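Side-chain contact in mycobacterium tuberculosis paralogous family 11 (Mycobacterium smegmatis, PDB 4Y9I), which probably uses reduced coenzyme F420, a deazaflavin, to reduce quinones to quinols: residues E81-E84 against H85-L89. Residues are numbered along the deposited sequence; the frame is centred on the assembly and turned at random. Where two conformers were deposited one is given.
Sequences EERE and HWWKL
Glu-81 meets His-85 through the main chain: Glu-81 O accepts the amide of His-85 N at 3.0 Å, while the Glu-81 carboxylate leads away from the following turn. Glu-82 joins the next residues twice. Its carbonyl O takes the amide proton of Trp-86 and also lies against the edge of that indole, near the ring plane, with Trp-86 CD1 3.3 Å from Glu-82 O. In the given one of its two conformers, the Glu-82 carboxylate reaches the same ring through a water, which donates to Glu-82 OE2 and accepts from Trp-86 NE1 at 3.0 Å; the water lies in the plane of the indole, where the N-H points. The imidazole of His-85 stands close to this carboxylate, but its NE2 is hydrogen-bonded to Glu-32 of strand 22-32.

Arg-83 and Trp-87, one turn apart, run side by side in the same direction. Both first torsions place CG opposite the backbone N (-172° in Arg-83), and the extended arginine chain carries the guanidinium alongside the indole. Arg-83 NH2 lies above the indole plane but displaced to its rim, 3.6 Å from Trp-87 CE3, with the two planes 27° apart. The guanidinium is also held by hydrogen bonds, among them NH2 to the carbonyl of Ile-108. In the given one of two Glu-84 conformers, Arg-83 NH1 forms a salt bridge with Glu-84 OE2 at 2.7 Å, close to the guanidinium plane but from above that of the carboxylate. The bend in this Glu-84 side chain (chi2 -46°) turns its acid back toward Arg-83, and its carbonyl O accepts the amide of Lys-88.

On the inner side, Trp-86 packs on Val-30 and Ala-37, whereas Trp-87 touches Tyr-97 of helix 96-102. The Glu-82/Trp-86 and Arg-83/Trp-87 pairs are i to i+4 contacts of an amphipathic alpha-helix, here helix 80-93, packed against the six-stranded antiparallel barrel of this FMN-binding-clan fold.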
# COMPACT_ATOMS: atom_id res chain seq x y z
N GLU A 81 -10.67 -8.28 11.49
CA GLU A 81 -10.82 -9.34 10.49
C GLU A 81 -10.57 -8.83 9.03
O GLU A 81 -10.12 -9.59 8.17
CB GLU A 81 -12.19 -10.03 10.63
CG GLU A 81 -12.26 -10.78 11.97
CD GLU A 81 -13.57 -11.52 12.29
OE1 GLU A 81 -14.67 -11.11 11.81
OE2 GLU A 81 -13.48 -12.49 13.09
N GLU A 82 -10.96 -7.62 8.73
CA GLU A 82 -10.71 -7.13 7.40
C GLU A 82 -9.20 -6.99 7.10
O GLU A 82 -8.74 -7.30 6.04
CB GLU A 82 -11.47 -5.82 7.18
CG GLU A 82 -12.93 -6.02 6.70
CD GLU A 82 -13.18 -7.26 5.83
OE1 GLU A 82 -13.67 -8.24 6.35
OE2 GLU A 82 -12.93 -7.23 4.67
N ARG A 83 -8.46 -6.55 8.07
CA ARG A 83 -7.00 -6.56 7.91
C ARG A 83 -6.49 -7.95 7.68
O ARG A 83 -5.61 -8.21 6.84
CB ARG A 83 -6.26 -5.96 9.10
CG ARG A 83 -4.78 -5.82 8.80
CD ARG A 83 -3.97 -5.60 10.06
NE ARG A 83 -2.58 -5.81 9.74
CZ ARG A 83 -1.98 -6.98 9.54
NH1 ARG A 83 -2.58 -8.13 9.80
NH2 ARG A 83 -0.69 -7.02 9.27
N GLU A 84 -6.99 -8.88 8.46
CA GLU A 84 -6.56 -10.25 8.30
C GLU A 84 -6.79 -10.76 6.91
O GLU A 84 -6.00 -11.48 6.38
CB GLU A 84 -7.16 -11.18 9.41
CG GLU A 84 -6.68 -10.80 10.80
CD GLU A 84 -5.12 -10.53 10.96
OE1 GLU A 84 -4.35 -11.51 11.04
OE2 GLU A 84 -4.66 -9.34 11.06
N HIS A 85 -7.94 -10.39 6.35
CA HIS A 85 -8.29 -10.85 5.02
C HIS A 85 -7.28 -10.33 3.97
O HIS A 85 -6.76 -11.10 3.16
CB HIS A 85 -9.69 -10.37 4.70
CG HIS A 85 -10.08 -10.58 3.28
ND1 HIS A 85 -10.26 -11.83 2.73
CD2 HIS A 85 -10.30 -9.71 2.28
CE1 HIS A 85 -10.57 -11.71 1.45
NE2 HIS A 85 -10.58 -10.43 1.15
N TRP A 86 -7.01 -9.04 4.02
CA TRP A 86 -6.07 -8.45 3.07
C TRP A 86 -4.64 -8.91 3.34
O TRP A 86 -3.86 -8.99 2.40
CB TRP A 86 -6.23 -6.94 3.05
CG TRP A 86 -7.46 -6.55 2.33
CD1 TRP A 86 -8.69 -6.30 2.87
CD2 TRP A 86 -7.59 -6.30 0.93
NE1 TRP A 86 -9.58 -5.99 1.89
CE2 TRP A 86 -8.93 -5.93 0.69
CE3 TRP A 86 -6.71 -6.32 -0.15
CZ2 TRP A 86 -9.39 -5.61 -0.58
CZ3 TRP A 86 -7.20 -6.00 -1.38
CH2 TRP A 86 -8.50 -5.63 -1.57
N TRP A 87 -4.31 -9.14 4.60
CA TRP A 87 -2.98 -9.76 4.92
C TRP A 87 -2.80 -11.10 4.23
O TRP A 87 -1.74 -11.39 3.67
CB TRP A 87 -2.77 -9.85 6.44
CG TRP A 87 -1.39 -10.35 6.76
CD1 TRP A 87 -1.10 -11.58 7.27
CD2 TRP A 87 -0.14 -9.68 6.56
NE1 TRP A 87 0.28 -11.71 7.43
CE2 TRP A 87 0.89 -10.58 7.00
CE3 TRP A 87 0.24 -8.43 6.06
CZ2 TRP A 87 2.23 -10.25 6.95
CZ3 TRP A 87 1.58 -8.10 6.06
CH2 TRP A 87 2.55 -9.03 6.45
N LYS A 88 -3.82 -11.94 4.27
CA LYS A 88 -3.77 -13.24 3.61
C LYS A 88 -3.51 -13.03 2.10
O LYS A 88 -2.69 -13.71 1.52
CB LYS A 88 -5.12 -13.96 3.83
CG LYS A 88 -5.17 -15.34 3.21
CD LYS A 88 -6.60 -15.88 3.07
CE LYS A 88 -7.40 -15.16 1.98
NZ LYS A 88 -8.62 -15.92 1.65
N LEU A 89 -4.25 -12.11 1.47
CA LEU A 89 -4.03 -11.82 0.03
C LEU A 89 -2.59 -11.30 -0.19
O LEU A 89 -1.96 -11.65 -1.16
CB LEU A 89 -5.01 -10.72 -0.40
CG LEU A 89 -6.48 -11.15 -0.35
CD1 LEU A 89 -7.34 -10.01 -0.86
CD2 LEU A 89 -6.74 -12.43 -1.13
O HOH W 1 -12.27 -5.27 2.91